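Local coordinates for ruler protein (PDB 5CUK) that probably acts as the molecular ruler that senses needle length in type III secretion, the part modelled being its C-terminal substrate-specificity domain, at residues A15-A20 with V40-L45; A20-I25 with Q85-E90; G46-Q51 with I61-S66; G78-R83 with V93-N98. All blocks are in the same frame, centred on the assembly; numbering follows the deposited sequence.

Contact 1. Residues A15-A20 with V40-L45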
loop_
_atom_site.group_PDB
_atom_site.type_symbol
_atom_site.label_atom_id
_atom_site.label_comp_id
_atom_site.label_asym_id
_atom_site.label_seq_id
_atom_site.Cartn_x
_atom_site.Cartn_y
_atom_site.Cartn_z
ATOM N N ALA A 15 -10.249 2.585 2.204
ATOM C CA ALA A 15 -10.794 2.566 0.852
ATOM C C ALA A 15 -9.848 3.223 -0.174
ATOM O O ALA A 15 -9.541 2.621 -1.202
ATOM C CB ALA A 15 -12.166 3.241 0.833
ATOM N N ARG A 16 -9.364 4.427 0.098
ATOM C CA ARG A 16 -8.599 5.163 -0.898
ATOM C C ARG A 16 -7.252 4.476 -1.088
ATOM O O ARG A 16 -6.773 4.314 -2.206
ATOM C CB ARG A 16 -8.433 6.629 -0.496
ATOM C CG ARG A 16 -7.532 7.450 -1.440
ATOM C CD ARG A 16 -8.224 7.953 -2.731
ATOM N NE ARG A 16 -7.236 8.280 -3.779
ATOM C CZ ARG A 16 -6.948 7.492 -4.819
ATOM N NH1 ARG A 16 -7.589 6.344 -4.981
ATOM N NH2 ARG A 16 -6.024 7.842 -5.711
ATOM N N LEU A 17 -6.690 4.017 0.017
ATOM C CA LEU A 17 -5.445 3.300 0.007
ATOM C C LEU A 17 -5.519 2.031 -0.852
ATOM O O LEU A 17 -4.638 1.786 -1.696
ATOM C CB LEU A 17 -5.042 2.962 1.434
ATOM C CG LEU A 17 -3.620 2.497 1.645
ATOM C CD1 LEU A 17 -2.663 3.237 0.732
ATOM C CD2 LEU A 17 -3.257 2.722 3.064
ATOM N N LEU A 18 -6.571 1.237 -0.649
ATOM C CA LEU A 18 -6.742 -0.011 -1.377
ATOM C C LEU A 18 -6.874 0.272 -2.858
ATOM O O LEU A 18 -6.211 -0.355 -3.668
ATOM C CB LEU A 18 -7.960 -0.793 -0.864
ATOM C CG LEU A 18 -7.854 -1.435 0.535
ATOM C CD1 LEU A 18 -9.058 -2.314 0.826
ATOM C CD2 LEU A 18 -6.586 -2.307 0.663
ATOM N N ASP A 19 -7.740 1.210 -3.213
ATOM C CA ASP A 19 -7.857 1.654 -4.587
ATOM C C ASP A 19 -6.490 2.103 -5.184
ATOM O O ASP A 19 -6.117 1.693 -6.285
ATOM C CB ASP A 19 -8.886 2.773 -4.660
ATOM C CG ASP A 19 -9.211 3.178 -6.082
ATOM O OD1 ASP A 19 -9.438 2.302 -6.948
ATOM O OD2 ASP A 19 -9.253 4.395 -6.332
ATOM N N ALA A 20 -5.729 2.910 -4.448
ATOM C CA ALA A 20 -4.413 3.360 -4.931
ATOM C C ALA A 20 -3.436 2.190 -5.192
ATOM O O ALA A 20 -2.846 2.103 -6.260
ATOM C CB ALA A 20 -3.804 4.343 -3.939
ATOM N N VAL A 40 -0.545 9.710 -2.910
ATOM C CA VAL A 40 -1.974 9.739 -2.659
ATOM C C VAL A 40 -2.311 10.606 -1.440
ATOM O O VAL A 40 -1.605 10.545 -0.448
ATOM C CB VAL A 40 -2.497 8.327 -2.413
ATOM C CG1 VAL A 40 -3.990 8.314 -2.511
ATOM C CG2 VAL A 40 -1.859 7.354 -3.417
ATOM N N ARG A 41 -3.374 11.405 -1.512
ATOM C CA ARG A 41 -3.888 12.051 -0.301
ATOM C C ARG A 41 -4.928 11.137 0.335
ATOM O O ARG A 41 -5.902 10.711 -0.302
ATOM C CB ARG A 41 -4.491 13.440 -0.582
ATOM C CG ARG A 41 -5.474 13.472 -1.751
ATOM C CD ARG A 41 -6.555 14.567 -1.606
ATOM N NE ARG A 41 -7.399 14.639 -2.804
ATOM C CZ ARG A 41 -8.722 14.802 -2.789
ATOM N NH1 ARG A 41 -9.368 14.923 -1.634
ATOM N NH2 ARG A 41 -9.401 14.842 -3.931
ATOM N N LEU A 42 -4.684 10.778 1.581
ATOM C CA LEU A 42 -5.700 10.078 2.343
ATOM C C LEU A 42 -6.452 11.160 3.127
ATOM O O LEU A 42 -5.833 12.111 3.605
ATOM C CB LEU A 42 -5.069 9.000 3.230
ATOM C CG LEU A 42 -4.189 8.017 2.434
ATOM C CD1 LEU A 42 -3.500 7.053 3.364
ATOM C CD2 LEU A 42 -4.995 7.257 1.385
ATOM N N PRO A 43 -7.792 11.056 3.203
ATOM C CA PRO A 43 -8.601 12.146 3.750
ATOM C C PRO A 43 -8.086 12.616 5.095
ATOM O O PRO A 43 -7.900 13.822 5.282
ATOM C CB PRO A 43 -9.982 11.522 3.895
ATOM C CG PRO A 43 -10.021 10.455 2.910
ATOM C CD PRO A 43 -8.626 9.907 2.824
ATOM N N GLN A 44 -7.830 11.698 6.018
ATOM C CA GLN A 44 -7.349 12.178 7.300
ATOM C C GLN A 44 -5.871 11.870 7.480
ATOM O O GLN A 44 -5.183 12.635 8.137
ATOM C CB GLN A 44 -8.190 11.618 8.462
ATOM C CG GLN A 44 -9.617 12.219 8.554
ATOM C CD GLN A 44 -9.639 13.732 8.766
ATOM O OE1 GLN A 44 -8.751 14.301 9.404
ATOM N NE2 GLN A 44 -10.663 14.386 8.228
ATOM N N LEU A 45 -5.360 10.814 6.860
ATOM C CA LEU A 45 -3.952 10.488 7.072
ATOM C C LEU A 45 -2.945 11.350 6.299
ATOM O O LEU A 45 -1.737 11.264 6.546
ATOM C CB LEU A 45 -3.697 9.018 6.746
ATOM C CG LEU A 45 -3.749 8.079 7.955
ATOM C CD1 LEU A 45 -5.182 7.841 8.419
ATOM C CD2 LEU A 45 -3.069 6.777 7.594
#
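R16 leaves helix 11-29 with CG anti to the backbone N (chi1 175°) and then bends at chi2 (81°), a course that lays its CB and CG against L42 of strand 35-42 and its guanidinium end across V40. On the strand side, the first torsion of V40 turns CG1 to the arginine and leaves CG2 for A20. R16 NE comes to 3.5 Å from V40 CG1, and the methyl sits obliquely to the guanidinium plane. Further back along the same chain, R16 CG lies 3.8 Å from L42 CD2. That leucine methyl also reaches the helix backbone, with L42 CD2 3.9 Å from L17 N. One turn on, A20 CB meets V40 CG2 at 3.6 Å on the buried side of the contact.

Within the helix, a salt bridge from R16 NH1 to D19 OD2 (2.9 Å) holds the guanidinium, with the aspartate's CG in its plane at the edge. Deeper in, L17 and V40 both continue onto V50 of strand 46-54. Helix 11-29 thus packs across the edge strand 35-42 of the sheet, the two segments running nearly antiparallel (161°). Every touch between them is van der Waals: alanine, valine and leucine carbons meet on the inner side, while the arginine lends its carbon chain to the outer side and keeps its charge paired with its own helix.

Contact 2. Residues A20-I25 with Q85-E90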
loop_
_atom_site.group_PDB
_atom_site.type_symbol
_atom_site.label_atom_id
_atom_site.label_comp_id
_atom_site.label_asym_id
_atom_site.label_seq_id
_atom_site.Cartn_x
_atom_site.Cartn_y
_atom_site.Cartn_z
ATOM N N ALA A 20 -5.729 2.910 -4.448
ATOM C CA ALA A 20 -4.413 3.360 -4.931
ATOM C C ALA A 20 -3.436 2.190 -5.192
ATOM O O ALA A 20 -2.846 2.103 -6.260
ATOM C CB ALA A 20 -3.804 4.343 -3.939
ATOM N N VAL A 21 -3.286 1.313 -4.201
ATOM C CA VAL A 21 -2.428 0.151 -4.310
ATOM C C VAL A 21 -2.830 -0.643 -5.532
ATOM O O VAL A 21 -1.986 -1.150 -6.272
ATOM C CB VAL A 21 -2.496 -0.734 -3.044
ATOM C CG1 VAL A 21 -1.773 -2.003 -3.262
ATOM C CG2 VAL A 21 -1.878 -0.005 -1.852
ATOM N N GLN A 22 -4.126 -0.728 -5.806
ATOM C CA GLN A 22 -4.448 -1.572 -6.911
ATOM C C GLN A 22 -4.079 -0.915 -8.237
ATOM O O GLN A 22 -3.594 -1.610 -9.121
ATOM C CB GLN A 22 -5.888 -1.989 -6.909
ATOM C CG GLN A 22 -6.085 -2.967 -8.080
ATOM C CD GLN A 22 -7.434 -3.624 -8.077
ATOM O OE1 GLN A 22 -8.473 -2.979 -7.820
ATOM N NE2 GLN A 22 -7.438 -4.935 -8.401
ATOM N N GLY A 23 -4.271 0.398 -8.387
ATOM C CA GLY A 23 -3.714 1.100 -9.540
ATOM C C GLY A 23 -2.220 0.793 -9.752
ATOM O O GLY A 23 -1.800 0.533 -10.867
ATOM N N ARG A 24 -1.419 0.829 -8.688
ATOM C CA ARG A 24 0.028 0.671 -8.833
ATOM C C ARG A 24 0.380 -0.752 -9.241
ATOM O O ARG A 24 1.379 -1.000 -9.937
ATOM C CB ARG A 24 0.756 1.029 -7.550
ATOM C CG ARG A 24 0.459 2.447 -7.000
ATOM C CD ARG A 24 0.902 3.510 -7.991
ATOM N NE ARG A 24 -0.225 4.046 -8.749
ATOM C CZ ARG A 24 -0.133 4.592 -9.970
ATOM N NH1 ARG A 24 1.050 4.709 -10.601
ATOM N NH2 ARG A 24 -1.241 5.052 -10.551
ATOM N N ILE A 25 -0.447 -1.690 -8.805
ATOM C CA ILE A 25 -0.213 -3.069 -9.123
ATOM C C ILE A 25 -0.358 -3.202 -10.621
ATOM O O ILE A 25 0.485 -3.791 -11.276
ATOM C CB ILE A 25 -1.161 -4.009 -8.377
ATOM C CG1 ILE A 25 -0.782 -4.082 -6.902
ATOM C CG2 ILE A 25 -1.042 -5.394 -8.901
ATOM C CD1 ILE A 25 -1.779 -4.883 -6.036
ATOM N N GLN A 85 -3.643 -8.536 0.597
ATOM C CA GLN A 85 -3.430 -9.908 0.114
ATOM C C GLN A 85 -4.623 -10.390 -0.687
ATOM O O GLN A 85 -4.456 -11.033 -1.729
ATOM C CB GLN A 85 -3.164 -10.879 1.263
ATOM C CG GLN A 85 -2.800 -12.302 0.780
ATOM C CD GLN A 85 -1.569 -12.307 -0.109
ATOM O OE1 GLN A 85 -0.447 -12.329 0.376
ATOM N NE2 GLN A 85 -1.778 -12.254 -1.406
ATOM N N ARG A 86 -5.825 -10.032 -0.233
ATOM C CA ARG A 86 -7.048 -10.515 -0.890
ATOM C C ARG A 86 -7.261 -9.801 -2.207
ATOM O O ARG A 86 -7.904 -10.315 -3.118
ATOM C CB ARG A 86 -8.265 -10.323 0.009
ATOM C CG ARG A 86 -8.127 -10.941 1.406
ATOM C CD ARG A 86 -9.468 -10.915 2.137
ATOM N NE ARG A 86 -9.363 -11.135 3.577
ATOM C CZ ARG A 86 -10.202 -10.580 4.457
ATOM N NH1 ARG A 86 -11.184 -9.773 4.038
ATOM N NH2 ARG A 86 -10.079 -10.840 5.748
ATOM N N LEU A 87 -6.677 -8.617 -2.285
ATOM C CA LEU A 87 -6.633 -7.787 -3.481
ATOM C C LEU A 87 -5.755 -8.397 -4.605
ATOM O O LEU A 87 -5.988 -8.177 -5.808
ATOM C CB LEU A 87 -6.116 -6.408 -3.037
ATOM C CG LEU A 87 -6.267 -5.063 -3.732
ATOM C CD1 LEU A 87 -5.530 -4.047 -2.912
ATOM C CD2 LEU A 87 -5.673 -5.124 -5.130
ATOM N N HIS A 88 -4.743 -9.165 -4.198
ATOM C CA HIS A 88 -3.765 -9.742 -5.138
ATOM C C HIS A 88 -3.447 -11.195 -4.778
ATOM O O HIS A 88 -2.395 -11.490 -4.228
ATOM C CB HIS A 88 -2.486 -8.903 -5.118
ATOM C CG HIS A 88 -1.446 -9.344 -6.097
ATOM N ND1 HIS A 88 -1.494 -9.010 -7.429
ATOM C CD2 HIS A 88 -0.299 -10.045 -5.923
ATOM C CE1 HIS A 88 -0.432 -9.506 -8.043
ATOM N NE2 HIS A 88 0.303 -10.146 -7.151
ATOM N N PRO A 89 -4.386 -12.106 -5.035
ATOM C CA PRO A 89 -4.210 -13.489 -4.565
ATOM C C PRO A 89 -3.126 -14.254 -5.327
ATOM O O PRO A 89 -2.737 -15.328 -4.899
ATOM C CB PRO A 89 -5.583 -14.122 -4.817
ATOM C CG PRO A 89 -6.522 -12.957 -4.894
ATOM C CD PRO A 89 -5.732 -11.889 -5.582
ATOM N N GLU A 90 -2.617 -13.684 -6.407
ATOM C CA GLU A 90 -1.672 -14.406 -7.279
ATOM C C GLU A 90 -0.325 -14.709 -6.630
ATOM O O GLU A 90 0.331 -15.674 -7.000
ATOM C CB GLU A 90 -1.425 -13.612 -8.558
ATOM C CG GLU A 90 -2.659 -13.416 -9.426
ATOM C CD GLU A 90 -3.462 -12.192 -9.038
ATOM O OE1 GLU A 90 -3.389 -11.767 -7.865
ATOM O OE2 GLU A 90 -4.171 -11.659 -9.919
#
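L87, in the last turn of helix 77-87, pushes its CD2 methyl against helix 11-29; its CG lies opposite its backbone N (chi1 -159°), which carries CD2 out to Q22 and I25. The extended Q22 side chain runs past this methyl along its whole length: L87 CD2 is 3.6 Å from Q22 CB and 3.7 Å from Q22 NE2, so even the amide end stays in touch. I25, one turn further along the helix, brings its CD1 to 4.0 Å from L87 CD2. The second leucine methyl, CD1, faces V21 more loosely, at 4.3 Å from V21 CG1.

Just beyond the helix end, H88 meets I25 obliquely, with H88 ND1 3.9 Å from I25 CG2. E90 OE1 lies 3.4 Å above one face of the H88 ring, offset toward its rim; H88 NE2 is hydrogen-bonded to Q91 NE2. A glycerol, probably from the crystallisation liquor, is hydrogen-bonded to I25 O. Farther in, V21 rests on V50 and I61, and I25 and H88 both reach L59. The two helices, joined largely by aliphatic side chains above one face of the sheet, form the helical layer of a two-layer alpha/beta fold, in a domain of the FliK hook-length control family.

Contact 3. Residues G46-Q51 with I61-S66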
loop_
_atom_site.group_PDB
_atom_site.type_symbol
_atom_site.label_atom_id
_atom_site.label_comp_id
_atom_site.label_asym_id
_atom_site.label_seq_id
_atom_site.Cartn_x
_atom_site.Cartn_y
_atom_site.Cartn_z
ATOM N N GLY A 46 -3.424 12.183 5.383
ATOM C CA GLY A 46 -2.537 13.103 4.683
ATOM C C GLY A 46 -1.893 12.536 3.431
ATOM O O GLY A 46 -2.399 11.580 2.830
ATOM N N ALA A 47 -0.779 13.129 3.016
ATOM C CA ALA A 47 -0.071 12.639 1.835
ATOM C C ALA A 47 0.791 11.428 2.154
ATOM O O ALA A 47 1.614 11.427 3.067
ATOM C CB ALA A 47 0.777 13.726 1.219
ATOM N N VAL A 48 0.595 10.409 1.339
ATOM C CA VAL A 48 1.169 9.105 1.509
ATOM C C VAL A 48 1.800 8.683 0.134
ATOM O O VAL A 48 1.253 8.991 -0.926
ATOM C CB VAL A 48 0.048 8.172 1.990
ATOM C CG1 VAL A 48 -0.050 6.923 1.201
ATOM C CG2 VAL A 48 0.161 7.903 3.449
ATOM N N GLU A 49 2.963 8.038 0.147
ATOM C CA GLU A 49 3.534 7.481 -1.072
ATOM C C GLU A 49 3.299 5.987 -1.118
ATOM O O GLU A 49 3.596 5.294 -0.148
ATOM C CB GLU A 49 5.036 7.773 -1.156
ATOM C CG GLU A 49 5.637 7.456 -2.520
ATOM C CD GLU A 49 5.226 8.476 -3.606
ATOM O OE1 GLU A 49 4.726 9.583 -3.262
ATOM O OE2 GLU A 49 5.400 8.151 -4.797
ATOM N N VAL A 50 2.770 5.483 -2.234
ATOM C CA VAL A 50 2.623 4.050 -2.422
ATOM C C VAL A 50 3.665 3.543 -3.412
ATOM O O VAL A 50 3.770 4.054 -4.485
ATOM C CB VAL A 50 1.235 3.692 -2.944
ATOM C CG1 VAL A 50 1.118 2.193 -3.135
ATOM C CG2 VAL A 50 0.186 4.174 -1.979
ATOM N N GLN A 51 4.449 2.546 -3.035
ATOM C CA GLN A 51 5.396 1.921 -3.959
ATOM C C GLN A 51 5.128 0.430 -4.001
ATOM O O GLN A 51 4.921 -0.185 -2.951
ATOM C CB GLN A 51 6.855 2.196 -3.534
ATOM C CG GLN A 51 7.921 1.458 -4.376
ATOM C CD GLN A 51 8.255 2.213 -5.659
ATOM O OE1 GLN A 51 8.685 3.362 -5.617
ATOM N NE2 GLN A 51 8.025 1.579 -6.798
ATOM N N ILE A 61 4.849 -4.233 -1.227
ATOM C CA ILE A 61 4.106 -2.962 -1.124
ATOM C C ILE A 61 4.664 -2.194 0.055
ATOM O O ILE A 61 4.718 -2.708 1.176
ATOM C CB ILE A 61 2.589 -3.181 -0.942
ATOM C CG1 ILE A 61 2.040 -3.966 -2.126
ATOM C CG2 ILE A 61 1.817 -1.832 -0.759
ATOM C CD1 ILE A 61 0.721 -4.589 -1.886
ATOM N N GLU A 62 5.115 -0.980 -0.212
ATOM C CA GLU A 62 5.619 -0.091 0.821
ATOM C C GLU A 62 4.841 1.230 0.844
ATOM O O GLU A 62 4.626 1.861 -0.191
ATOM C CB GLU A 62 7.098 0.164 0.606
ATOM C CG GLU A 62 7.741 1.047 1.645
ATOM C CD GLU A 62 9.124 1.448 1.202
ATOM O OE1 GLU A 62 10.102 0.800 1.636
ATOM O OE2 GLU A 62 9.236 2.400 0.389
ATOM N N ILE A 63 4.367 1.598 2.036
ATOM C CA ILE A 63 3.662 2.844 2.240
ATOM C C ILE A 63 4.552 3.782 3.047
ATOM O O ILE A 63 5.082 3.406 4.090
ATOM C CB ILE A 63 2.330 2.671 3.005
ATOM C CG1 ILE A 63 1.553 1.442 2.519
ATOM C CG2 ILE A 63 1.528 3.932 2.910
ATOM C CD1 ILE A 63 1.247 1.455 1.023
ATOM N N SER A 64 4.704 4.996 2.543
ATOM C CA SER A 64 5.523 6.003 3.175
ATOM C C SER A 64 4.585 7.113 3.597
ATOM O O SER A 64 3.710 7.535 2.821
ATOM C CB SER A 64 6.603 6.516 2.223
ATOM O OG SER A 64 7.373 5.431 1.745
ATOM N N ALA A 65 4.753 7.565 4.840
ATOM C CA ALA A 65 3.835 8.531 5.429
ATOM C C ALA A 65 4.481 9.364 6.536
ATOM O O ALA A 65 5.569 9.058 7.004
ATOM C CB ALA A 65 2.617 7.807 5.983
ATOM N N SER A 66 3.760 10.386 6.984
ATOM C CA SER A 66 4.174 11.181 8.133
ATOM C C SER A 66 4.271 10.273 9.365
ATOM O O SER A 66 3.755 9.128 9.358
ATOM C CB SER A 66 3.199 12.333 8.356
ATOM O OG SER A 66 2.013 11.857 8.954
HETATM O O HOH W 1 1.555 11.265 5.881
#
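The flat groups that meet between E49 and S64, and between Q51 and E62, are backbone peptides, paired by their N-H and C=O groups. S64 N gives its bond to E49 O in the carbonyl plane (2.9 Å), whereas E49 N sits tilted 17° from the carbonyl plane of S64, with E49 N to S64 O at 2.8 Å. Q51 and E62 bond each other in the same reciprocal way, the E62 N to Q51 O bond being nearly straight at 173°. Between them V50 and I63 form a non-hydrogen-bonded pair, side chains side by side toward the helices.

One face carries V48, V50, I61, I63 and A65: V48 CG1 touches I63 CG2 at 3.8 Å, and V48 CG2 presses on A65 CB at 3.5 Å. The other carries E49, Q51, E62 and S64. There E49 CB and S64 CB stand 3.9 Å apart; beyond, E49 bends at chi2 (73°), taking its carboxylate away from strand 59-65 to a salt bridge with R37, to which Q51 OE1 is also hydrogen-bonded. Where the strands part, a water accepts from S66 N and donates to A47 O, 2.8 Å away. This is an antiparallel beta hairpin, the central pair of strands in a four-stranded mixed sheet.

Contact 4. Residues G78-R83 with V93-N98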
loop_
_atom_site.group_PDB
_atom_site.type_symbol
_atom_site.label_atom_id
_atom_site.label_comp_id
_atom_site.label_asym_id
_atom_site.label_seq_id
_atom_site.Cartn_x
_atom_site.Cartn_y
_atom_site.Cartn_z
ATOM N N GLY A 78 -2.026 -5.514 10.579
ATOM C CA GLY A 78 -2.737 -6.764 10.351
ATOM C C GLY A 78 -3.937 -6.677 9.409
ATOM O O GLY A 78 -4.096 -7.506 8.489
ATOM N N GLU A 79 -4.800 -5.687 9.630
ATOM C CA GLU A 79 -5.946 -5.466 8.732
ATOM C C GLU A 79 -5.479 -5.072 7.328
ATOM O O GLU A 79 -6.090 -5.422 6.314
ATOM C CB GLU A 79 -6.887 -4.373 9.281
ATOM C CG GLU A 79 -7.965 -3.905 8.272
ATOM C CD GLU A 79 -8.645 -2.554 8.628
ATOM O OE1 GLU A 79 -9.818 -2.373 8.241
ATOM O OE2 GLU A 79 -8.027 -1.669 9.274
ATOM N N LEU A 80 -4.415 -4.295 7.273
ATOM C CA LEU A 80 -4.006 -3.773 5.991
ATOM C C LEU A 80 -3.407 -4.912 5.116
ATOM O O LEU A 80 -3.866 -5.125 3.995
ATOM C CB LEU A 80 -3.024 -2.617 6.182
ATOM C CG LEU A 80 -2.853 -1.885 4.857
ATOM C CD1 LEU A 80 -4.220 -1.488 4.313
ATOM C CD2 LEU A 80 -1.938 -0.680 5.022
ATOM N N LEU A 81 -2.422 -5.644 5.646
ATOM C CA LEU A 81 -1.870 -6.831 4.992
ATOM C C LEU A 81 -2.961 -7.716 4.407
ATOM O O LEU A 81 -2.924 -8.150 3.248
ATOM C CB LEU A 81 -1.049 -7.636 5.999
ATOM C CG LEU A 81 -0.464 -8.953 5.464
ATOM C CD1 LEU A 81 0.314 -8.708 4.207
ATOM C CD2 LEU A 81 0.435 -9.648 6.481
ATOM N N GLU A 82 -3.967 -7.950 5.225
ATOM C CA GLU A 82 -4.962 -8.951 4.947
ATOM C C GLU A 82 -5.872 -8.552 3.808
ATOM O O GLU A 82 -6.257 -9.390 3.004
ATOM C CB GLU A 82 -5.759 -9.213 6.209
ATOM C CG GLU A 82 -7.124 -9.804 5.989
ATOM C CD GLU A 82 -7.835 -10.025 7.313
ATOM O OE1 GLU A 82 -7.463 -9.352 8.308
ATOM O OE2 GLU A 82 -8.756 -10.874 7.345
ATOM N N ARG A 83 -6.200 -7.270 3.734
ATOM C CA ARG A 83 -6.990 -6.749 2.629
ATOM C C ARG A 83 -6.171 -6.582 1.359
ATOM O O ARG A 83 -6.691 -6.667 0.261
ATOM C CB ARG A 83 -7.587 -5.390 3.001
ATOM C CG ARG A 83 -8.405 -5.420 4.293
ATOM C CD ARG A 83 -9.651 -6.269 4.056
ATOM N NE ARG A 83 -10.443 -5.773 2.922
ATOM C CZ ARG A 83 -11.537 -5.028 3.075
ATOM N NH1 ARG A 83 -11.943 -4.736 4.308
ATOM N NH2 ARG A 83 -12.232 -4.600 2.014
ATOM N N VAL A 93 1.895 -11.325 -0.509
ATOM C CA VAL A 93 2.128 -9.893 -0.402
ATOM C C VAL A 93 3.099 -9.631 0.753
ATOM O O VAL A 93 3.005 -10.259 1.789
ATOM C CB VAL A 93 0.797 -9.107 -0.184
ATOM C CG1 VAL A 93 1.041 -7.822 0.612
ATOM C CG2 VAL A 93 0.118 -8.820 -1.535
ATOM N N GLN A 94 4.040 -8.721 0.567
ATOM C CA GLN A 94 4.909 -8.314 1.647
ATOM C C GLN A 94 4.727 -6.820 1.844
ATOM O O GLN A 94 4.996 -6.025 0.939
ATOM C CB GLN A 94 6.353 -8.673 1.354
ATOM C CG GLN A 94 6.503 -10.151 0.937
ATOM C CD GLN A 94 7.959 -10.640 0.888
ATOM O OE1 GLN A 94 8.889 -9.913 1.265
ATOM N NE2 GLN A 94 8.149 -11.886 0.447
ATOM N N LEU A 95 4.233 -6.464 3.029
ATOM C CA LEU A 95 3.857 -5.100 3.389
ATOM C C LEU A 95 4.888 -4.462 4.287
ATOM O O LEU A 95 5.256 -5.026 5.298
ATOM C CB LEU A 95 2.501 -5.087 4.099
ATOM C CG LEU A 95 2.068 -3.720 4.619
ATOM C CD1 LEU A 95 1.833 -2.775 3.458
ATOM C CD2 LEU A 95 0.822 -3.817 5.510
ATOM N N THR A 96 5.366 -3.290 3.905
ATOM C CA THR A 96 6.303 -2.554 4.730
ATOM C C THR A 96 5.936 -1.052 4.815
ATOM O O THR A 96 5.209 -0.529 3.952
ATOM C CB THR A 96 7.727 -2.690 4.191
ATOM O OG1 THR A 96 7.745 -2.224 2.844
ATOM C CG2 THR A 96 8.181 -4.149 4.201
ATOM N N PHE A 97 6.453 -0.379 5.847
ATOM C CA PHE A 97 6.220 1.052 6.068
ATOM C C PHE A 97 7.517 1.860 6.117
ATOM O O PHE A 97 8.552 1.382 6.566
ATOM C CB PHE A 97 5.420 1.255 7.349
ATOM C CG PHE A 97 4.125 0.541 7.342
ATOM C CD1 PHE A 97 3.101 0.959 6.513
ATOM C CD2 PHE A 97 3.930 -0.579 8.129
ATOM C CE1 PHE A 97 1.897 0.274 6.466
ATOM C CE2 PHE A 97 2.729 -1.264 8.089
ATOM C CZ PHE A 97 1.712 -0.834 7.255
ATOM N N ASN A 98 7.447 3.089 5.631
ATOM C CA ASN A 98 8.613 3.947 5.454
ATOM C C ASN A 98 8.243 5.350 5.925
ATOM O O ASN A 98 7.057 5.694 5.949
ATOM C CB ASN A 98 9.024 3.962 3.977
ATOM C CG ASN A 98 10.470 4.396 3.745
ATOM O OD1 ASN A 98 11.381 3.999 4.476
ATOM N ND2 ASN A 98 10.683 5.209 2.698
#
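L80 and L81 of helix 77-87 fit against L95, V93 and F97 of strand 93-99 in the return half of a beta-alpha-beta crossover. The chain leaves strand 59-65, passes through helices 67-75 and 77-87, and comes back as the parallel neighbour strand 93-99. Helix and strand segments run at 145° to each other, their axes 8.9 Å apart at the closest.

The main bump is the L95 CD2 methyl. It enters the hollow where L80 and L81 join, close enough to the helix backbone to stand 3.7 Å from L81 N, and its flank there is closed by L80 CB at 4.1 Å. In return L81 sends a methyl down to the strand: it swings CG away from its own backbone N (chi1 177°), and CD1 drops into the groove between V93 and L95. L81 CD1 lies 3.8 Å from V93 CG1 and 4.2 Å from L95 CB. The L81 and V93 side chains slide past each other in opposite directions, touching through these methyls. Behind this layer L80 continues onto L14 and L17 of helix 11-29, and F97 is packed by L70 and L73 of helix 67-75. The end of L80 also meets the F97 ring at its edge, near the ring plane, where L80 CD2 is 4.2 Å from F97 CE1.

In the fold
Contact 3 is the purely sheet contact and the one with direct hydrogen bonds between its segments; contacts 1, 2 and 4 set helices against strands or against each other through side chains. Contacts 1, 3 and 4 are buried, while contact 2 lies nearer the surface, where a glutamine and a histidine join the aliphatic groups. Contacts 1 and 2 share helix 11-29 and meet at A20; contacts 2 and 4 share helix 77-87. Contacts 1 and 4 attach helices to the two outermost strands, and contact 3 holds the inner pair. A probable hydrogen bond from V93 N to Q85 OE1 links contacts 4 and 2, and backbone bonds of I61 and I63 with strand 93-99 link contacts 3 and 4.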